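PDB 5T5I: tungsten-containing formylmethanofuran dehydrogenase 2 subunit C from Methanothermobacter wolfeii, which probably forms the beta-helical structural subunit of a complex that reversibly reduces carbon dioxide to the formyl group of formylmethanofuran. Local coordinates for residues A100-G105 / Q119-G124; Y165-K170 / M185-I190; N178-I183 / V197-G202; L189-G194 / D234-P239; G206-V211 / I257-V262. All coordinates share one frame; numbering follows the deposited sequence.

Contact 1: residues A100-G105 / Q119-G124; sequences AGMKGG and QDMRGG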
# COMPACT_ATOMS: atom_id res chain seq x y z
N ALA C 100 21.72 -45.90 -4.47
CA ALA C 100 20.34 -46.04 -4.93
C ALA C 100 19.84 -47.49 -4.74
O ALA C 100 20.52 -48.44 -5.14
CB ALA C 100 20.21 -45.64 -6.40
N GLY C 101 18.71 -47.65 -4.06
CA GLY C 101 18.14 -48.97 -3.82
C GLY C 101 18.90 -49.87 -2.85
O GLY C 101 18.60 -51.05 -2.77
N MET C 102 19.86 -49.34 -2.07
CA MET C 102 20.63 -50.17 -1.14
C MET C 102 19.74 -50.78 -0.04
O MET C 102 18.73 -50.19 0.36
CB MET C 102 21.86 -49.44 -0.56
CG MET C 102 21.56 -48.32 0.39
SD MET C 102 23.11 -47.51 0.94
CE MET C 102 23.63 -48.59 2.17
N LYS C 103 20.08 -52.02 0.35
CA LYS C 103 19.34 -52.83 1.34
C LYS C 103 20.04 -52.93 2.71
O LYS C 103 19.36 -53.17 3.70
CB LYS C 103 19.09 -54.23 0.78
CG LYS C 103 18.07 -54.26 -0.36
CD LYS C 103 18.38 -55.32 -1.42
CE LYS C 103 19.40 -54.81 -2.43
NZ LYS C 103 19.83 -55.85 -3.42
N GLY C 104 21.35 -52.73 2.75
CA GLY C 104 22.13 -52.78 3.99
C GLY C 104 23.56 -52.31 3.79
O GLY C 104 23.95 -51.96 2.67
N GLY C 105 24.33 -52.32 4.86
CA GLY C 105 25.70 -51.84 4.84
C GLY C 105 25.75 -50.33 5.01
O GLY C 105 24.74 -49.71 5.38
N GLN C 119 18.13 -42.88 -3.62
CA GLN C 119 16.82 -43.05 -4.29
C GLN C 119 16.34 -44.49 -4.06
O GLN C 119 17.15 -45.42 -4.15
CB GLN C 119 16.95 -42.80 -5.79
CG GLN C 119 15.66 -43.04 -6.61
CD GLN C 119 15.93 -42.84 -8.08
OE1 GLN C 119 16.97 -43.24 -8.59
NE2 GLN C 119 15.04 -42.14 -8.79
N ASP C 120 15.05 -44.67 -3.69
CA ASP C 120 14.47 -46.01 -3.43
C ASP C 120 15.19 -46.85 -2.34
O ASP C 120 15.15 -48.07 -2.39
CB ASP C 120 14.39 -46.84 -4.74
CG ASP C 120 13.41 -46.30 -5.74
OD1 ASP C 120 12.27 -46.00 -5.34
OD2 ASP C 120 13.74 -46.28 -6.94
N MET C 121 15.82 -46.21 -1.35
CA MET C 121 16.56 -46.93 -0.30
C MET C 121 15.62 -47.85 0.49
O MET C 121 14.47 -47.49 0.75
CB MET C 121 17.23 -45.92 0.64
CG MET C 121 18.21 -46.50 1.63
SD MET C 121 18.93 -45.15 2.60
CE MET C 121 20.30 -46.00 3.38
N ARG C 122 16.10 -49.05 0.82
CA ARG C 122 15.35 -50.05 1.60
C ARG C 122 15.94 -50.24 3.01
O ARG C 122 15.20 -50.58 3.93
CB ARG C 122 15.29 -51.41 0.87
CG ARG C 122 15.23 -51.37 -0.67
CD ARG C 122 13.88 -51.66 -1.24
NE ARG C 122 12.95 -50.55 -1.01
CZ ARG C 122 12.28 -49.86 -1.93
NH1 ARG C 122 12.40 -50.16 -3.23
NH2 ARG C 122 11.47 -48.87 -1.58
N GLY C 123 17.26 -50.09 3.16
CA GLY C 123 17.95 -50.27 4.44
C GLY C 123 19.40 -49.84 4.41
O GLY C 123 19.93 -49.49 3.35
N GLY C 124 20.04 -49.88 5.58
CA GLY C 124 21.43 -49.46 5.72
C GLY C 124 21.56 -47.98 6.00
O GLY C 124 20.62 -47.34 6.49

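Contact 2: residues Y165-K170 / M185-I190; sequences YMNGGK and MNNGLI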
# COMPACT_ATOMS: atom_id res chain seq x y z
N TYR C 165 7.83 -38.75 -2.13
CA TYR C 165 7.06 -40.01 -2.02
C TYR C 165 7.65 -40.99 -0.96
O TYR C 165 7.50 -42.21 -1.08
CB TYR C 165 6.87 -40.71 -3.39
CG TYR C 165 5.75 -40.15 -4.24
CD1 TYR C 165 4.42 -40.51 -4.01
CD2 TYR C 165 6.02 -39.31 -5.31
CE1 TYR C 165 3.39 -40.02 -4.81
CE2 TYR C 165 5.00 -38.82 -6.12
CZ TYR C 165 3.68 -39.16 -5.86
OH TYR C 165 2.69 -38.65 -6.66
N MET C 166 8.27 -40.47 0.11
CA MET C 166 8.89 -41.29 1.16
C MET C 166 7.84 -42.20 1.81
O MET C 166 6.73 -41.75 2.07
CB MET C 166 9.54 -40.39 2.23
CG MET C 166 10.62 -41.05 3.02
SD MET C 166 11.23 -39.87 4.25
CE MET C 166 12.38 -40.85 5.10
N ASN C 167 8.20 -43.46 2.04
CA ASN C 167 7.33 -44.47 2.64
C ASN C 167 8.00 -45.24 3.82
O ASN C 167 7.73 -46.42 4.01
CB ASN C 167 6.94 -45.46 1.54
CG ASN C 167 5.68 -46.22 1.80
OD1 ASN C 167 4.85 -45.85 2.65
ND2 ASN C 167 5.51 -47.30 1.05
N GLY C 168 8.86 -44.56 4.56
CA GLY C 168 9.62 -45.15 5.67
C GLY C 168 11.06 -44.67 5.68
O GLY C 168 11.51 -44.04 4.72
N GLY C 169 11.77 -44.99 6.74
CA GLY C 169 13.16 -44.59 6.90
C GLY C 169 13.29 -43.21 7.49
O GLY C 169 12.33 -42.62 8.00
N LYS C 170 14.50 -42.66 7.41
CA LYS C 170 14.81 -41.37 8.03
C LYS C 170 15.82 -40.57 7.22
O LYS C 170 16.83 -41.12 6.77
CB LYS C 170 15.37 -41.65 9.43
CG LYS C 170 15.65 -40.41 10.25
CD LYS C 170 15.77 -40.73 11.74
CE LYS C 170 16.95 -41.61 12.10
NZ LYS C 170 16.96 -41.97 13.54
N MET C 185 4.97 -37.09 0.73
CA MET C 185 5.43 -38.05 1.74
C MET C 185 4.24 -38.86 2.29
O MET C 185 3.18 -38.29 2.53
CB MET C 185 6.13 -37.27 2.87
CG MET C 185 6.58 -38.06 4.01
SD MET C 185 7.36 -36.92 5.21
CE MET C 185 8.39 -38.06 6.03
N ASN C 186 4.42 -40.18 2.43
CA ASN C 186 3.43 -41.10 3.00
C ASN C 186 3.78 -41.53 4.42
O ASN C 186 2.88 -41.72 5.23
CB ASN C 186 3.30 -42.37 2.14
CG ASN C 186 2.51 -42.16 0.89
OD1 ASN C 186 2.96 -42.48 -0.21
ND2 ASN C 186 1.26 -41.79 1.06
N ASN C 187 5.06 -41.81 4.68
CA ASN C 187 5.56 -42.28 5.97
C ASN C 187 7.05 -41.95 6.06
O ASN C 187 7.69 -41.70 5.04
CB ASN C 187 5.38 -43.81 6.11
CG ASN C 187 4.18 -44.27 6.90
OD1 ASN C 187 4.28 -44.57 8.08
ND2 ASN C 187 3.06 -44.49 6.23
N GLY C 188 7.57 -42.01 7.28
CA GLY C 188 8.98 -41.74 7.55
C GLY C 188 9.17 -40.48 8.35
O GLY C 188 8.20 -39.85 8.80
N LEU C 189 10.43 -40.11 8.56
CA LEU C 189 10.81 -38.93 9.33
C LEU C 189 11.87 -38.14 8.58
O LEU C 189 12.87 -38.70 8.15
CB LEU C 189 11.32 -39.36 10.74
CG LEU C 189 11.99 -38.29 11.60
CD1 LEU C 189 11.03 -37.15 11.93
CD2 LEU C 189 12.54 -38.91 12.90
N ILE C 190 11.64 -36.83 8.41
CA ILE C 190 12.61 -35.91 7.81
C ILE C 190 12.92 -34.86 8.88
O ILE C 190 12.00 -34.20 9.37
CB ILE C 190 12.11 -35.25 6.51
CG1 ILE C 190 11.88 -36.31 5.41
CG2 ILE C 190 13.11 -34.18 6.01
CD1 ILE C 190 11.03 -35.80 4.23

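Contact 3: residues N178-I183 / V197-G202; sequences NIMPGI and VARAGG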
# COMPACT_ATOMS: atom_id res chain seq x y z
N ASN C 178 16.20 -26.28 -0.08
CA ASN C 178 15.56 -25.29 -0.92
C ASN C 178 14.03 -25.44 -0.84
O ASN C 178 13.47 -25.05 0.18
CB ASN C 178 16.14 -25.31 -2.34
CG ASN C 178 15.70 -24.12 -3.15
OD1 ASN C 178 15.84 -23.00 -2.71
ND2 ASN C 178 15.21 -24.31 -4.35
N ILE C 179 13.34 -26.00 -1.87
CA ILE C 179 11.88 -26.09 -1.80
C ILE C 179 11.36 -27.52 -1.85
O ILE C 179 12.04 -28.43 -2.31
CB ILE C 179 11.21 -25.20 -2.88
CG1 ILE C 179 11.50 -25.71 -4.32
CG2 ILE C 179 11.62 -23.74 -2.70
CD1 ILE C 179 10.61 -25.06 -5.40
N MET C 180 10.14 -27.69 -1.36
CA MET C 180 9.36 -28.93 -1.40
C MET C 180 9.99 -30.16 -0.73
O MET C 180 9.84 -31.27 -1.26
CB MET C 180 8.97 -29.24 -2.86
CG MET C 180 8.31 -28.06 -3.56
SD MET C 180 7.65 -28.29 -5.24
CE MET C 180 9.16 -28.48 -6.20
N PRO C 181 10.61 -30.04 0.48
CA PRO C 181 11.05 -31.26 1.18
C PRO C 181 9.82 -32.04 1.66
O PRO C 181 8.83 -31.42 2.08
CB PRO C 181 11.85 -30.71 2.36
CG PRO C 181 11.22 -29.40 2.66
CD PRO C 181 10.82 -28.84 1.31
N GLY C 182 9.86 -33.36 1.53
CA GLY C 182 8.74 -34.22 1.91
C GLY C 182 7.53 -34.16 0.98
O GLY C 182 6.42 -34.55 1.39
N ILE C 183 7.72 -33.68 -0.27
CA ILE C 183 6.66 -33.63 -1.29
C ILE C 183 6.03 -35.04 -1.44
O ILE C 183 6.76 -36.00 -1.60
CB ILE C 183 7.18 -33.07 -2.65
CG1 ILE C 183 6.03 -32.85 -3.67
CG2 ILE C 183 8.29 -33.95 -3.25
CD1 ILE C 183 5.41 -31.48 -3.62
N VAL C 197 13.18 -22.90 2.26
CA VAL C 197 12.68 -21.74 1.51
C VAL C 197 11.14 -21.81 1.44
O VAL C 197 10.47 -20.85 1.80
CB VAL C 197 13.32 -21.63 0.10
CG1 VAL C 197 12.68 -20.52 -0.73
CG2 VAL C 197 14.83 -21.43 0.21
N ALA C 198 10.59 -22.94 0.98
CA ALA C 198 9.13 -23.04 0.83
C ALA C 198 8.62 -24.47 0.65
O ALA C 198 9.38 -25.38 0.31
CB ALA C 198 8.67 -22.21 -0.36
N ARG C 199 7.31 -24.61 0.84
CA ARG C 199 6.51 -25.79 0.53
C ARG C 199 6.89 -27.08 1.26
O ARG C 199 6.76 -28.16 0.67
CB ARG C 199 6.53 -26.01 -1.00
CG ARG C 199 6.04 -24.81 -1.78
CD ARG C 199 6.35 -24.87 -3.28
NE ARG C 199 6.01 -23.59 -3.89
CZ ARG C 199 6.10 -23.30 -5.18
NH1 ARG C 199 6.49 -24.21 -6.06
NH2 ARG C 199 5.74 -22.09 -5.62
N ALA C 200 7.28 -27.00 2.54
CA ALA C 200 7.58 -28.22 3.29
C ALA C 200 6.30 -29.04 3.45
O ALA C 200 5.25 -28.48 3.76
CB ALA C 200 8.16 -27.88 4.67
N GLY C 201 6.38 -30.33 3.16
CA GLY C 201 5.24 -31.21 3.30
C GLY C 201 4.14 -31.03 2.27
O GLY C 201 3.02 -31.51 2.49
N GLY C 202 4.45 -30.36 1.15
CA GLY C 202 3.48 -30.16 0.07
C GLY C 202 2.90 -31.49 -0.37
O GLY C 202 3.65 -32.43 -0.62

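Contact 4: residues L189-G194 / D234-P239; sequences LIIIEG and DGEELP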
# COMPACT_ATOMS: atom_id res chain seq x y z
N LEU C 189 10.43 -40.11 8.56
CA LEU C 189 10.81 -38.93 9.33
C LEU C 189 11.87 -38.14 8.58
O LEU C 189 12.87 -38.70 8.15
CB LEU C 189 11.32 -39.36 10.74
CG LEU C 189 11.99 -38.29 11.60
CD1 LEU C 189 11.03 -37.15 11.93
CD2 LEU C 189 12.54 -38.91 12.90
N ILE C 190 11.64 -36.83 8.41
CA ILE C 190 12.61 -35.91 7.81
C ILE C 190 12.92 -34.86 8.88
O ILE C 190 12.00 -34.20 9.37
CB ILE C 190 12.11 -35.25 6.51
CG1 ILE C 190 11.88 -36.31 5.41
CG2 ILE C 190 13.11 -34.18 6.01
CD1 ILE C 190 11.03 -35.80 4.23
N ILE C 191 14.20 -34.69 9.22
CA ILE C 191 14.64 -33.64 10.15
C ILE C 191 15.54 -32.67 9.37
O ILE C 191 16.57 -33.08 8.84
CB ILE C 191 15.37 -34.19 11.41
CG1 ILE C 191 14.45 -35.13 12.23
CG2 ILE C 191 15.87 -33.00 12.27
CD1 ILE C 191 15.16 -35.88 13.36
N ILE C 192 15.18 -31.39 9.33
CA ILE C 192 15.99 -30.33 8.70
C ILE C 192 16.49 -29.43 9.84
O ILE C 192 15.69 -28.75 10.50
CB ILE C 192 15.17 -29.58 7.61
CG1 ILE C 192 14.75 -30.55 6.46
CG2 ILE C 192 15.98 -28.39 7.03
CD1 ILE C 192 13.50 -30.18 5.77
N GLU C 193 17.79 -29.46 10.12
CA GLU C 193 18.35 -28.69 11.23
C GLU C 193 18.50 -27.20 10.88
O GLU C 193 18.51 -26.37 11.78
CB GLU C 193 19.65 -29.30 11.75
CG GLU C 193 19.46 -30.75 12.20
CD GLU C 193 20.66 -31.41 12.86
OE1 GLU C 193 21.77 -30.82 12.84
OE2 GLU C 193 20.50 -32.55 13.35
N GLY C 194 18.59 -26.90 9.59
CA GLY C 194 18.68 -25.55 9.08
C GLY C 194 17.34 -25.02 8.59
O GLY C 194 16.29 -25.37 9.12
N ASP C 234 9.90 -41.13 16.74
CA ASP C 234 10.60 -42.36 16.37
C ASP C 234 11.94 -42.51 17.12
O ASP C 234 12.94 -42.87 16.52
CB ASP C 234 10.81 -42.41 14.85
CG ASP C 234 9.55 -42.29 14.01
OD1 ASP C 234 8.45 -42.44 14.58
OD2 ASP C 234 9.67 -42.03 12.79
N GLY C 235 11.95 -42.17 18.40
CA GLY C 235 13.16 -42.27 19.22
C GLY C 235 14.06 -41.05 19.23
O GLY C 235 14.94 -40.96 20.09
N GLU C 236 13.86 -40.10 18.29
CA GLU C 236 14.67 -38.87 18.22
C GLU C 236 14.11 -37.85 19.20
O GLU C 236 12.97 -37.45 19.06
CB GLU C 236 14.64 -38.26 16.80
CG GLU C 236 15.37 -39.09 15.77
CD GLU C 236 16.88 -38.94 15.79
OE1 GLU C 236 17.54 -39.62 14.96
OE2 GLU C 236 17.42 -38.17 16.62
N GLU C 237 14.94 -37.43 20.15
CA GLU C 237 14.56 -36.45 21.17
C GLU C 237 14.96 -35.06 20.67
O GLU C 237 16.12 -34.84 20.34
CB GLU C 237 15.27 -36.77 22.50
CG GLU C 237 14.83 -38.11 23.07
CD GLU C 237 15.56 -38.58 24.32
OE1 GLU C 237 16.66 -38.05 24.61
OE2 GLU C 237 15.06 -39.52 24.98
N LEU C 238 13.99 -34.15 20.55
CA LEU C 238 14.19 -32.79 20.03
C LEU C 238 13.78 -31.76 21.11
O LEU C 238 12.59 -31.52 21.31
CB LEU C 238 13.38 -32.62 18.75
CG LEU C 238 13.68 -33.64 17.63
CD1 LEU C 238 12.43 -33.98 16.82
CD2 LEU C 238 14.77 -33.14 16.72
N PRO C 239 14.74 -31.20 21.87
CA PRO C 239 14.37 -30.25 22.93
C PRO C 239 13.88 -28.90 22.40
O PRO C 239 14.28 -28.48 21.31
CB PRO C 239 15.66 -30.09 23.73
CG PRO C 239 16.73 -30.30 22.71
CD PRO C 239 16.21 -31.36 21.79

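Contact 5: residues G206-V211 / I257-V262; sequences GGTIVV and IVYAAV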
# COMPACT_ATOMS: atom_id res chain seq x y z
N GLY C 206 1.10 -38.46 5.11
CA GLY C 206 1.53 -39.02 6.39
C GLY C 206 3.01 -38.79 6.61
O GLY C 206 3.68 -38.16 5.78
N GLY C 207 3.52 -39.29 7.72
CA GLY C 207 4.91 -39.10 8.11
C GLY C 207 5.08 -37.81 8.89
O GLY C 207 4.11 -37.07 9.12
N THR C 208 6.32 -37.52 9.28
CA THR C 208 6.66 -36.33 10.07
C THR C 208 7.85 -35.56 9.48
O THR C 208 8.86 -36.15 9.12
CB THR C 208 6.97 -36.73 11.54
OG1 THR C 208 5.95 -37.56 12.05
CG2 THR C 208 7.13 -35.52 12.44
N ILE C 209 7.74 -34.23 9.46
CA ILE C 209 8.80 -33.32 9.03
C ILE C 209 9.10 -32.39 10.23
O ILE C 209 8.17 -31.77 10.76
CB ILE C 209 8.41 -32.50 7.77
CG1 ILE C 209 8.08 -33.44 6.59
CG2 ILE C 209 9.55 -31.53 7.41
CD1 ILE C 209 7.43 -32.77 5.42
N VAL C 210 10.37 -32.27 10.62
CA VAL C 210 10.80 -31.37 11.70
C VAL C 210 11.75 -30.33 11.11
O VAL C 210 12.76 -30.70 10.51
CB VAL C 210 11.48 -32.09 12.90
CG1 VAL C 210 11.89 -31.08 13.99
CG2 VAL C 210 10.58 -33.17 13.48
N VAL C 211 11.43 -29.03 11.27
CA VAL C 211 12.29 -27.92 10.83
C VAL C 211 12.76 -27.16 12.07
O VAL C 211 11.94 -26.55 12.77
CB VAL C 211 11.58 -26.99 9.81
CG1 VAL C 211 12.55 -25.92 9.30
CG2 VAL C 211 10.99 -27.80 8.65
N ILE C 257 2.40 -34.59 9.69
CA ILE C 257 2.70 -33.60 10.75
C ILE C 257 3.95 -32.81 10.37
O ILE C 257 4.96 -33.40 9.98
CB ILE C 257 2.87 -34.28 12.15
CG1 ILE C 257 1.56 -34.96 12.63
CG2 ILE C 257 3.37 -33.30 13.20
CD1 ILE C 257 0.36 -34.00 12.93
N VAL C 258 3.88 -31.48 10.50
CA VAL C 258 5.03 -30.59 10.33
C VAL C 258 5.27 -29.89 11.68
O VAL C 258 4.36 -29.23 12.19
CB VAL C 258 4.85 -29.56 9.17
CG1 VAL C 258 6.00 -28.55 9.15
CG2 VAL C 258 4.74 -30.27 7.83
N TYR C 259 6.49 -30.02 12.23
CA TYR C 259 6.92 -29.32 13.45
C TYR C 259 7.90 -28.21 13.01
O TYR C 259 8.80 -28.48 12.23
CB TYR C 259 7.64 -30.26 14.44
CG TYR C 259 6.73 -31.21 15.18
CD1 TYR C 259 5.91 -30.77 16.21
CD2 TYR C 259 6.75 -32.58 14.91
CE1 TYR C 259 5.11 -31.65 16.93
CE2 TYR C 259 5.99 -33.48 15.66
CZ TYR C 259 5.15 -33.01 16.65
OH TYR C 259 4.40 -33.90 17.38
N ALA C 260 7.69 -26.98 13.48
CA ALA C 260 8.57 -25.86 13.13
C ALA C 260 8.95 -25.11 14.42
O ALA C 260 8.06 -24.69 15.17
CB ALA C 260 7.88 -24.93 12.14
N ALA C 261 10.27 -24.96 14.69
CA ALA C 261 10.81 -24.29 15.90
C ALA C 261 10.17 -22.91 16.12
O ALA C 261 10.14 -22.09 15.20
CB ALA C 261 12.31 -24.15 15.80
N VAL C 262 9.64 -22.68 17.34
CA VAL C 262 8.91 -21.44 17.62
C VAL C 262 9.74 -20.15 17.44
O VAL C 262 9.20 -19.15 16.97
CB VAL C 262 8.18 -21.41 19.00
CG1 VAL C 262 7.17 -22.56 19.14
CG2 VAL C 262 9.16 -21.37 20.17

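Contact 1: residues A100-G105 / Q119-G124
Met102 and Met121 lie side by side and point the same way, stacked at equivalent places in successive coils of the beta-helix. Their torsions differ all the same. Met102 CG is tucked between the backbone N and the carbonyl carbon (chi1 70°), and its chain bends at the end; Met121 CG stands opposite its own N (chi1 -170°), and the chain runs out straight. Met121 CE lies 4.0 Å from Met102 CG and as far from Met102 SD, and both side chains also touch Ile126 of strand 125-128. Met102 CG also sits 3.6 Å from Gly123 O.

Lys103 and Arg122 share only their aliphatic roots, CG to CG 4.1 Å, where the two chains cross obliquely before parting. Each charged end has its polar partner outside the pair: Lys103 NZ bonds to Glu82 O, and Arg122 NE to Ser148 OG. The Arg122 guanidinium folds back, so that Asp120 O lies 3.4 Å over the centre of one face.

The backbones are joined by few bonds, and Met102 O carries two of them. Arg122 N reaches this oxygen at 2.9 Å almost in line with the carbonyl, while Gly123 N comes in at 3.2 Å from the side, at a C=O...N angle of 133°. One residue earlier, Gly101 N bonds to Gln119 O at 2.7 Å. Beyond the methionines the paired glycines bring the two chains very close: Gly104 CA is 3.8 Å from Gly124 CA.

Contact 2: residues Y165-K170 / M185-I190
Tyr165 backs onto Met185 with its main chain, while its ring stacks with that of His184; its nearest side-chain atom is about 4 Å from the calcium ion that Ser139, Tyr140 and Asp143 bind. Met166 is the main side chain here. With CG anti to the backbone N (chi1 -157°) and the rest extended, it runs alongside Met185 and past Ile190, which points the other way. Its SD is 3.8 Å from Met185 CE and equally far from Ile190 CG1. The carbonyl oxygen, Met166 O, takes two N-H groups: Asn186 N at 2.8 Å, nearly in line, and Asn187 N at 3.1 Å from 36° above the carbonyl plane. Asn167 makes a parallel bridge with Asn187, their amides turned 60° apart.

Next the chain rounds a corner of the beta-helix. Gly168 N gives Asn187 O a weak bond, Gly168 CA comes within 3.9 Å of Gly188 CA, and Gly169 O accepts from Leu189 N at 3.2 Å. The register slips by one residue in this bulge, so that Lys170 pairs with Leu189. Lys170 CD rests 3.9 Å from Leu189 CD2, and its NZ goes on to a salt bridge with Glu236.

Sulfur and methyl groups thus meet on the buried side of the corner and amides on its outer side; the coils are coupled mainly by backbone bonds, and glycines make the close approach at the corner.

Contact 3: residues N178-I183 / V197-G202
Gly201 N donates to Pro181 O across 2.9 Å, the shortest bond of this contact and an almost perfectly straight one, with 175° at the hydrogen. Two more backbone bonds keep the chains in step: Met180 N to Ala198 O at 3.0 Å, and Val197 N to Asn178 O, also 3.0 Å. Both of these donors are tilted from the carbonyl plane. Ala198 N, by contrast, is buried here without a partner in the model.

Met180 and Arg199 run next to each other in the same direction. Each has CG beside its backbone N (chi1 -52° and -56°), which brings Met180 CG to 3.7 Å from Arg199 CB and sets Met180 SD at the edge of the guanidinium, near its plane. The charged end is held from outside the two segments, by the chain of another protein: an acidic side chain of that chain forms a salt bridge with Arg199 NE, and its backbone bonds to NH1.

These are corners of successive beta-helix coils. Short, weakly bonded parallel strands, 177-179 and 196-198, lead into matching type II turns, Met180 to Ile183 and Arg199 to Gly202, stacked one coil apart. On the strand side, Ile179 CG2 packs 3.9 Å from Val197 CB, and Asn178 OD1 is brought against Val197 CG2, while Asn178 ND2 bonds to Asn160 OD1 of the preceding coil. In the turns, Pro181 CG lies 4.0 Å from Ala200 CB, and its CD is close to Ala200 CA. Ile183 CD1 reaches to 3.6 Å from Gly202 O.

Contact 4: residues L189-G194 / D234-P239
Apolar contact does most of the work between Leu189, Ile191 and the strand that lies over them. Glu236 takes part through its methylene: Glu236 CG sits 4.0 Å from Leu189 CD2 and the same distance from Ile191 CD1, bridging the two branched chains. Further along, Ile191 CD1 comes to 4.4 Å from Leu238 CD2, a looser touch of methyl on methyl.

No hydrogen bond joins the two backbones: the axes of strands 189-192 and 236-239 pass 11.1 Å apart at an angle of 37°. This is face-to-face packing of two layers. The hairpin made by strands 231-233 and 236-239 folds back over the outer face of the beta-helix, where Leu189 and Ile191 point, while Ile190 and Ile192 turn to the inside of the coil. Val233 of the hairpin also meets Leu189.

The two carboxylates play different parts. Glu236 bends sharply after CG (chi2 -79°), which carries its carboxylate off the apolar pair and into a salt bridge with Lys170 NZ. At the exposed end of the contact, Asp234 OD2 approaches Leu189 CB to 3.7 Å.

Contact 5: residues G206-V211 / I257-V262
Tyr259 is packed closely against Thr208 and Val210 where strand 256-261 pairs in parallel with strand 208-211, apparently the last of the beta-helix. Thr208 CG2 comes at the ring edge, near its plane, 3.9 Å from Tyr259 CD2, and Val210 CG2 lies 4.1 Å from the same ring carbon. With CG beside the backbone N (chi1 -74°), the ring leans back along its own strand, so that Ile257 CG2 covers one face, 3.6 Å above the plane and toward the rim. Tyr259 OH bonds to Glu228. The other face of the strand pair is buried too: Ile209 CB meets Val258 CG2 at 4.3 Å.

The backbones are evenly knit. Tyr259 N reaches Ile209 O at 2.8 Å, Val211 N reaches Tyr259 O at 2.9 Å, and Ile209 N bonds to Ile257 O in the same way.

Toward the ends the backbone bonds persist but side-chain contact thins out. At the start, Ile257 N bonds to Gly207 O at 3.1 Å, yet the partly exposed Thr208 and Ile257 barely meet, CG2 to CG2 4.4 Å. At the far end Ala261 N still finds Val211 O, after which the chain departs and Val262 packs on Thr131 of the neighbouring FwdF subunit.

Strand 208-211 thus lies between strands 187-192 and 256-261, parallel to both; strand 241-247 runs antiparallel on the far side of 256-261, while strand 231-233 packs over Tyr259.

In the fold
Contacts 1, 2 and 3 each join successive coils at loops and corners, with irregular backbone bonding; contact 5 is the regular parallel pairing of two strands at the C-terminal end. Contacts 3, 4 and 5 are largely buried, whereas 1 and 2 combine buried methionines with polar, partly exposed outer residues. Strand 187-192 serves both contact 2 and contact 4, and it bonds to strand 208-211 of contact 5 through Ile190 and Val210. Contact 4 alone lacks hydrogen bonds, being a hairpin laid on the outer face; the Lys170-Glu236 salt bridge ties it to contact 2. Inside the coil, Ile209 of contact 5 packs on Gly201 of contact 3. Contact 1 stands apart, touching none of the others.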